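Local structure of putative uncharacterized protein (Streptococcus suis, 4XZ7) at residues K182-V186 with L249-F254; T228-A234 with R259-C264. The protein probably works as a transglutaminase, joining glutamine and lysine side chains of proteins, and is a virulence factor with antiphagocytic properties. One frame throughout, in Å; residues are numbered along the deposited sequence.

Overall arrangement
Both contacts gather round the short chain from helix 245-251 to helix 264-277 in the transglutaminase-like part of this protein fragment, and their centres lie about 13 Å apart. Interaction 1 ties the loop between helices 170-181 and 188-205 to the end of helix 245-251, beside the second subunit. Interaction 2 pairs strands 229-230 and 261-262 and runs up to Cys-264, which packs on His-295, consistent with the cysteine-histidine pair of a transglutaminase active site. Backbone links join the two: Gly-250 O lies 2.8 Å from Met-263 N, and Phe-254 O lies 3.1 Å from Arg-259 N, both probable hydrogen bonds. Their segments alternate along the chain, and both contacts touch the second subunit.

Interaction 1. Residues K182-V186 with L249-F254; sequences KNINV and LGSDLF
The Phe-254 ring meets Val-186 and the backbone oxygen of Asn-183 at its edge, with Val-186 CG2 3.7 Å from Phe-254 CZ, while Leu-253 CG sits over the centre of one face. Against this ring the amide of Asn-183 is inclined by 56° and comes obliquely, its CG 3.6 Å from Phe-254 CD2. The same amide donates from ND2 to Asp-252 OD2 at 3.1 Å, using the syn lone pair of that oxygen. With CG set between the backbone N and the carbonyl carbon (chi1 71°), Asp-252 places OD1 to accept from Phe-254 N at 2.9 Å, from above the carboxylate plane. Asp-252 precedes the turn that leads into helix 255-259, and this is a capping bond. Leu-249 CD2 lies 3.8 Å from Asn-183 ND2 and also touches the extended chain of Lys-182, whose NZ bonds to Asn-179. Asp-252 OD2 further accepts from Tyr-173 and Asn-167 of the second subunit, so this buried carboxylate joins the loop, the helix start and the dimer interface. Arg-190, from helix 188-205, bonds to Asn-183 OD1 and makes a cation-pi contact with Phe-254, fastening the 182-186 loop, which leads out of helix 170-181, against the turn between helices 245-251 and 255-259.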
ATOM      1  N   LYS B 182       5.347  -6.594  -3.173  1.00 19.65           N
ATOM      2  CA  LYS B 182       5.870  -7.667  -4.027  1.00 22.65           C
ATOM      3  C   LYS B 182       7.341  -7.462  -4.430  1.00 24.90           C
ATOM      4  O   LYS B 182       8.041  -8.421  -4.764  1.00 23.06           O
ATOM      5  CB  LYS B 182       4.992  -7.812  -5.272  1.00 18.80           C
ATOM      6  CG  LYS B 182       5.021  -6.606  -6.215  1.00 19.87           C
ATOM      7  CD  LYS B 182       4.031  -6.765  -7.377  1.00 25.82           C
ATOM      8  CE  LYS B 182       4.297  -5.731  -8.485  1.00 28.01           C
ATOM      9  NZ  LYS B 182       3.305  -5.783  -9.584  1.00 31.91           N
ATOM     10  N   ASN B 183       7.820  -6.225  -4.358  1.00 22.32           N
ATOM     11  CA  ASN B 183       9.212  -5.927  -4.714  1.00 22.52           C
ATOM     12  C   ASN B 183      10.114  -5.536  -3.543  1.00 22.49           C
ATOM     13  O   ASN B 183      11.267  -5.129  -3.740  1.00 18.69           O
ATOM     14  CB  ASN B 183       9.244  -4.813  -5.760  1.00 23.66           C
ATOM     15  CG  ASN B 183       8.770  -5.282  -7.126  1.00 23.37           C
ATOM     16  OD1 ASN B 183       8.398  -6.447  -7.301  1.00 23.71           O
ATOM     17  ND2 ASN B 183       8.776  -4.373  -8.099  1.00 22.16           N
ATOM     18  N   ILE B 184       9.599  -5.638  -2.321  1.00 18.06           N
ATOM     19  CA  ILE B 184      10.448  -5.380  -1.166  1.00 18.59           C
ATOM     20  C   ILE B 184      10.568  -6.631  -0.310  1.00 24.14           C
ATOM     21  O   ILE B 184      10.003  -7.673  -0.653  1.00 25.41           O
ATOM     22  CB  ILE B 184       9.936  -4.212  -0.309  1.00 20.88           C
ATOM     23  CG1 ILE B 184       8.493  -4.442   0.154  1.00 17.70           C
ATOM     24  CG2 ILE B 184      10.079  -2.913  -1.072  1.00 18.07           C
ATOM     25  CD1 ILE B 184       7.967  -3.346   1.110  1.00 17.72           C
ATOM     26  N   ASN B 185      11.304  -6.532   0.797  1.00 23.54           N
ATOM     27  CA  ASN B 185      11.737  -7.727   1.523  1.00 27.97           C
ATOM     28  C   ASN B 185      12.363  -8.696   0.533  1.00 22.44           C
ATOM     29  O   ASN B 185      12.091  -9.883   0.562  1.00 23.29           O
ATOM     30  CB  ASN B 185      10.558  -8.388   2.257  1.00 29.89           C
ATOM     31  CG  ASN B 185       9.717  -7.384   3.015  1.00 29.14           C
ATOM     32  OD1 ASN B 185      10.230  -6.628   3.840  1.00 30.67           O
ATOM     33  ND2 ASN B 185       8.430  -7.342   2.709  1.00 30.99           N
ATOM     34  N   VAL B 186      13.173  -8.162  -0.378  1.00 25.10           N
ATOM     35  CA  VAL B 186      13.790  -8.975  -1.406  1.00 22.81           C
ATOM     36  C   VAL B 186      14.672 -10.077  -0.788  1.00 22.16           C
ATOM     37  O   VAL B 186      15.425  -9.828   0.158  1.00 31.86           O
ATOM     38  CB  VAL B 186      14.632  -8.109  -2.352  1.00 24.38           C
ATOM     39  CG1 VAL B 186      15.467  -9.001  -3.291  1.00 25.71           C
ATOM     40  CG2 VAL B 186      13.739  -7.157  -3.128  1.00 20.55           C
ATOM     41  N   LEU B 249       7.776   1.402  -9.291  1.00 16.32           N
ATOM     42  CA  LEU B 249       7.740   0.180 -10.101  1.00 16.42           C
ATOM     43  C   LEU B 249       8.524   0.317 -11.412  1.00 18.49           C
ATOM     44  O   LEU B 249       8.951  -0.689 -12.009  1.00 17.23           O
ATOM     45  CB  LEU B 249       6.305  -0.212 -10.425  1.00 15.89           C
ATOM     46  CG  LEU B 249       5.446  -0.643  -9.245  1.00 15.49           C
ATOM     47  CD1 LEU B 249       3.988  -0.731  -9.718  1.00 15.35           C
ATOM     48  CD2 LEU B 249       5.938  -1.986  -8.766  1.00 15.76           C
ATOM     49  N   GLY B 250       8.693   1.551 -11.881  1.00 16.94           N
ATOM     50  CA  GLY B 250       9.474   1.770 -13.088  1.00 17.44           C
ATOM     51  C   GLY B 250      10.931   2.101 -12.819  1.00 20.83           C
ATOM     52  O   GLY B 250      11.742   2.177 -13.767  1.00 18.59           O
ATOM     53  N   SER B 251      11.262   2.320 -11.540  1.00 18.03           N
ATOM     54  CA  SER B 251      12.600   2.784 -11.162  1.00 18.64           C
ATOM     55  C   SER B 251      13.478   1.758 -10.441  1.00 22.74           C
ATOM     56  O   SER B 251      14.704   1.924 -10.388  1.00 19.72           O
ATOM     57  CB  SER B 251      12.487   4.022 -10.270  1.00 18.49           C
ATOM     58  OG  SER B 251      11.833   5.085 -10.948  1.00 24.84           O
ATOM     59  N   ASP B 252      12.867   0.717  -9.863  1.00 21.70           N
ATOM     60  CA  ASP B 252      13.649  -0.215  -9.061  1.00 19.22           C
ATOM     61  C   ASP B 252      14.286  -1.318  -9.901  1.00 20.29           C
ATOM     62  O   ASP B 252      14.098  -1.389 -11.117  1.00 19.91           O
ATOM     63  CB  ASP B 252      12.820  -0.825  -7.908  1.00 18.80           C
ATOM     64  CG  ASP B 252      11.746  -1.819  -8.358  1.00 22.86           C
ATOM     65  OD1 ASP B 252      11.804  -2.369  -9.471  1.00 18.53           O
ATOM     66  OD2 ASP B 252      10.829  -2.075  -7.547  1.00 17.91           O
ATOM     67  N   LEU B 253      15.002  -2.200  -9.223  1.00 20.25           N
ATOM     68  CA  LEU B 253      15.872  -3.154  -9.891  1.00 20.98           C
ATOM     69  C   LEU B 253      15.120  -4.186 -10.718  1.00 21.78           C
ATOM     70  O   LEU B 253      15.736  -4.926 -11.478  1.00 21.45           O
ATOM     71  CB  LEU B 253      16.764  -3.867  -8.878  1.00 21.59           C
ATOM     72  CG  LEU B 253      16.191  -4.856  -7.857  1.00 21.39           C
ATOM     73  CD1 LEU B 253      17.360  -5.621  -7.194  1.00 22.30           C
ATOM     74  CD2 LEU B 253      15.358  -4.167  -6.789  1.00 20.72           C
ATOM     75  N   PHE B 254      13.795  -4.224 -10.581  1.00 22.97           N
ATOM     76  CA  PHE B 254      12.990  -5.220 -11.289  1.00 19.89           C
ATOM     77  C   PHE B 254      12.290  -4.661 -12.521  1.00 23.01           C
ATOM     78  O   PHE B 254      11.643  -5.396 -13.269  1.00 22.85           O
ATOM     79  CB  PHE B 254      11.948  -5.804 -10.349  1.00 19.34           C
ATOM     80  CG  PHE B 254      12.536  -6.429  -9.119  1.00 19.68           C
ATOM     81  CD1 PHE B 254      13.427  -7.497  -9.220  1.00 20.47           C
ATOM     82  CD2 PHE B 254      12.199  -5.964  -7.869  1.00 19.31           C
ATOM     83  CE1 PHE B 254      13.961  -8.074  -8.090  1.00 25.78           C
ATOM     84  CE2 PHE B 254      12.733  -6.548  -6.733  1.00 21.91           C
ATOM     85  CZ  PHE B 254      13.613  -7.601  -6.846  1.00 26.14           C
TER

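Interaction 2. Residues T228-A234 with R259-C264; sequences TTYDWEA and RQKAMC
Three backbone hydrogen bonds zip 228-234 to 259-264 in parallel register: Thr-229 N to Gln-260 O at 3.0 Å, Ala-262 N to Thr-229 O at 2.9 Å and Asp-231 N to Ala-262 O at 3.0 Å. A water bridges Gln-260 O and Thr-229 OG1. Beyond the strand, the carboxylate of Asp-231, swung anti to the backbone N (chi1 -167°), has two partners. As N-cap of helix 232-239, its OD1 accepts from Ala-234 N at 3.2 Å, well above the carboxylate plane, whereas OD2 takes a weak, long salt bridge from Arg-259 NH2 at 3.5 Å, at the guanidinium edge. Arg-259 NH1 also donates to Lys-261 O at 3.0 Å, from well above the carbonyl plane, and Lys-261 CD lies over the rim of one guanidinium face. The lysine chain runs beside Thr-229 on one side of the small sheet and brings its CE against the Asp-231 carboxylate.

On the other side, with Ala-262, Tyr-230 CE1 approaches Met-263 CA obliquely, and the tyrosine OH reaches the start of helix 264-277. Met-263, bent at its thioether, sets SD 3.5 Å from Ala-234 CB. Strand 261-262, paired with 229-230, leads into the helix that Cys-264 begins, beside His-295, consistent with the nucleophilic cysteine of the papain-like transglutaminase core.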
ATOM      1  N   THR B 228      12.435  -2.743 -23.961  1.00 36.45           N
ATOM      2  CA  THR B 228      11.807  -2.298 -22.736  1.00 26.94           C
ATOM      3  C   THR B 228      10.911  -1.105 -23.021  1.00 21.46           C
ATOM      4  O   THR B 228      11.339  -0.163 -23.653  1.00 21.80           O
ATOM      5  CB  THR B 228      12.852  -1.912 -21.716  1.00 26.16           C
ATOM      6  OG1 THR B 228      13.834  -2.951 -21.649  1.00 27.47           O
ATOM      7  CG2 THR B 228      12.209  -1.687 -20.357  1.00 21.10           C
ATOM      8  N   THR B 229       9.669  -1.142 -22.554  1.00 20.67           N
ATOM      9  CA  THR B 229       8.775   0.001 -22.725  1.00 24.58           C
ATOM     10  C   THR B 229       9.159   1.150 -21.783  1.00 23.98           C
ATOM     11  O   THR B 229       9.359   0.931 -20.591  1.00 19.70           O
ATOM     12  CB  THR B 229       7.310  -0.409 -22.471  1.00 19.52           C
ATOM     13  OG1 THR B 229       6.889  -1.299 -23.512  1.00 27.29           O
ATOM     14  CG2 THR B 229       6.403   0.795 -22.436  1.00 19.01           C
ATOM     15  N   TYR B 230       9.301   2.360 -22.316  1.00 23.97           N
ATOM     16  CA  TYR B 230       9.395   3.538 -21.456  1.00 19.62           C
ATOM     17  C   TYR B 230       8.003   3.918 -20.917  1.00 18.83           C
ATOM     18  O   TYR B 230       7.042   4.059 -21.678  1.00 19.80           O
ATOM     19  CB  TYR B 230      10.012   4.742 -22.192  1.00 20.13           C
ATOM     20  CG  TYR B 230      10.531   5.764 -21.193  1.00 19.97           C
ATOM     21  CD1 TYR B 230      11.728   5.543 -20.528  1.00 21.66           C
ATOM     22  CD2 TYR B 230       9.796   6.902 -20.865  1.00 19.56           C
ATOM     23  CE1 TYR B 230      12.206   6.425 -19.585  1.00 29.69           C
ATOM     24  CE2 TYR B 230      10.268   7.808 -19.904  1.00 30.23           C
ATOM     25  CZ  TYR B 230      11.482   7.554 -19.273  1.00 37.50           C
ATOM     26  OH  TYR B 230      12.000   8.410 -18.326  1.00 43.86           O
ATOM     27  N   ASP B 231       7.893   4.107 -19.614  1.00 18.33           N
ATOM     28  CA  ASP B 231       6.582   4.333 -19.021  1.00 17.63           C
ATOM     29  C   ASP B 231       6.193   5.794 -19.134  1.00 24.49           C
ATOM     30  O   ASP B 231       6.343   6.556 -18.177  1.00 17.37           O
ATOM     31  CB  ASP B 231       6.554   3.891 -17.556  1.00 17.19           C
ATOM     32  CG  ASP B 231       5.132   3.827 -16.997  1.00 22.94           C
ATOM     33  OD1 ASP B 231       4.221   4.397 -17.620  1.00 20.51           O
ATOM     34  OD2 ASP B 231       4.923   3.210 -15.935  1.00 25.29           O
ATOM     35  N   TRP B 232       5.686   6.180 -20.306  1.00 18.72           N
ATOM     36  CA  TRP B 232       5.298   7.557 -20.561  1.00 19.75           C
ATOM     37  C   TRP B 232       4.333   8.145 -19.499  1.00 24.39           C
ATOM     38  O   TRP B 232       4.526   9.277 -19.039  1.00 22.21           O
ATOM     39  CB  TRP B 232       4.694   7.660 -21.980  1.00 18.18           C
ATOM     40  CG  TRP B 232       5.683   7.207 -23.005  1.00 18.87           C
ATOM     41  CD1 TRP B 232       5.626   6.069 -23.768  1.00 19.14           C
ATOM     42  CD2 TRP B 232       6.914   7.847 -23.336  1.00 19.47           C
ATOM     43  NE1 TRP B 232       6.733   5.981 -24.581  1.00 19.88           N
ATOM     44  CE2 TRP B 232       7.541   7.063 -24.332  1.00 20.13           C
ATOM     45  CE3 TRP B 232       7.541   9.026 -22.909  1.00 22.66           C
ATOM     46  CZ2 TRP B 232       8.764   7.409 -24.886  1.00 20.82           C
ATOM     47  CZ3 TRP B 232       8.758   9.375 -23.469  1.00 20.32           C
ATOM     48  CH2 TRP B 232       9.357   8.572 -24.442  1.00 26.19           C
ATOM     49  N   GLU B 233       3.319   7.380 -19.101  1.00 27.99           N
ATOM     50  CA  GLU B 233       2.331   7.836 -18.109  1.00 31.79           C
ATOM     51  C   GLU B 233       2.949   8.169 -16.753  1.00 28.69           C
ATOM     52  O   GLU B 233       2.701   9.232 -16.168  1.00 34.10           O
ATOM     53  CB  GLU B 233       1.265   6.766 -17.908  1.00 39.63           C
ATOM     54  CG  GLU B 233       0.390   6.526 -19.104  1.00 52.15           C
ATOM     55  CD  GLU B 233      -0.948   7.206 -18.956  1.00 71.24           C
ATOM     56  OE1 GLU B 233      -1.202   8.183 -19.696  1.00 76.98           O
ATOM     57  OE2 GLU B 233      -1.738   6.767 -18.090  1.00 76.32           O
ATOM     58  N   ALA B 234       3.756   7.251 -16.246  1.00 24.57           N
ATOM     59  CA  ALA B 234       4.393   7.466 -14.955  1.00 22.00           C
ATOM     60  C   ALA B 234       5.376   8.634 -15.017  1.00 25.20           C
ATOM     61  O   ALA B 234       5.483   9.391 -14.062  1.00 29.71           O
ATOM     62  CB  ALA B 234       5.087   6.207 -14.491  1.00 16.05           C
ATOM     63  N   ARG B 259       9.455  -6.484 -15.175  1.00 32.07           N
ATOM     64  CA  ARG B 259       8.282  -5.754 -15.633  1.00 28.97           C
ATOM     65  C   ARG B 259       8.373  -5.404 -17.117  1.00 26.06           C
ATOM     66  O   ARG B 259       7.350  -5.257 -17.788  1.00 21.72           O
ATOM     67  CB  ARG B 259       8.124  -4.500 -14.784  1.00 28.99           C
ATOM     68  CG  ARG B 259       6.875  -3.690 -14.999  1.00 29.41           C
ATOM     69  CD  ARG B 259       6.904  -2.585 -13.983  1.00 25.64           C
ATOM     70  NE  ARG B 259       5.697  -1.771 -13.971  1.00 27.35           N
ATOM     71  CZ  ARG B 259       5.662  -0.493 -14.326  1.00 26.91           C
ATOM     72  NH1 ARG B 259       6.778   0.105 -14.731  1.00 25.58           N
ATOM     73  NH2 ARG B 259       4.523   0.191 -14.261  1.00 26.69           N
ATOM     74  N   GLN B 260       9.601  -5.252 -17.609  1.00 20.89           N
ATOM     75  CA  GLN B 260       9.882  -4.859 -18.992  1.00 26.44           C
ATOM     76  C   GLN B 260       9.295  -3.487 -19.328  1.00 26.07           C
ATOM     77  O   GLN B 260       9.012  -3.168 -20.484  1.00 27.16           O
ATOM     78  CB  GLN B 260       9.361  -5.923 -19.958  1.00 33.81           C
ATOM     79  CG  GLN B 260       9.848  -7.333 -19.634  1.00 36.37           C
ATOM     80  CD  GLN B 260       9.575  -8.308 -20.757  1.00 37.17           C
ATOM     81  OE1 GLN B 260       8.431  -8.661 -21.018  1.00 33.01           O
ATOM     82  NE2 GLN B 260      10.631  -8.731 -21.444  1.00 40.69           N
ATOM     83  N   LYS B 261       9.135  -2.672 -18.297  1.00 25.21           N
ATOM     84  CA  LYS B 261       8.563  -1.352 -18.438  1.00 20.29           C
ATOM     85  C   LYS B 261       9.213  -0.518 -17.358  1.00 26.97           C
ATOM     86  O   LYS B 261       9.191  -0.888 -16.176  1.00 18.19           O
ATOM     87  CB  LYS B 261       7.042  -1.384 -18.277  1.00 17.95           C
ATOM     88  CG  LYS B 261       6.316  -0.097 -18.637  1.00 24.24           C
ATOM     89  CD  LYS B 261       4.810  -0.311 -18.432  1.00 30.63           C
ATOM     90  CE  LYS B 261       3.980   0.844 -18.936  1.00 32.14           C
ATOM     91  NZ  LYS B 261       2.586   0.661 -18.470  1.00 35.88           N
ATOM     92  N   ALA B 262       9.799   0.603 -17.752  1.00 18.74           N
ATOM     93  CA  ALA B 262      10.688   1.298 -16.835  1.00 23.82           C
ATOM     94  C   ALA B 262      10.846   2.773 -17.174  1.00 18.89           C
ATOM     95  O   ALA B 262      10.472   3.221 -18.268  1.00 19.01           O
ATOM     96  CB  ALA B 262      12.060   0.611 -16.821  1.00 19.55           C
ATOM     97  N   MET B 263      11.352   3.504 -16.221  1.00 18.87           N
ATOM     98  CA  MET B 263      11.780   4.853 -16.388  1.00 19.08           C
ATOM     99  C   MET B 263      13.268   4.963 -16.206  1.00 19.76           C
ATOM    100  O   MET B 263      13.900   3.984 -16.025  1.00 23.18           O
ATOM    101  CB  MET B 263      11.068   5.739 -15.410  1.00 18.52           C
ATOM    102  CG  MET B 263       9.696   6.030 -15.863  1.00 23.60           C
ATOM    103  SD  MET B 263       8.596   6.681 -14.665  1.00 37.87           S
ATOM    104  CE  MET B 263       9.432   8.053 -13.989  1.00 68.40           C
ATOM    105  N   CYS B 264      13.776   6.175 -16.242  1.00 20.04           N
ATOM    106  CA  CYS B 264      15.201   6.437 -16.285  1.00 20.82           C
ATOM    107  C   CYS B 264      16.059   5.748 -15.216  1.00 21.02           C
ATOM    108  O   CYS B 264      17.056   5.192 -15.535  1.00 21.69           O
ATOM    109  CB  CYS B 264      15.521   7.942 -16.383  1.00 20.00           C
ATOM    110  SG  CYS B 264      15.097   8.956 -14.972  1.00 20.00           S
TER
HETATM  111  O   HOH W   1       7.442  -4.045 -22.931  1.00 26.77           O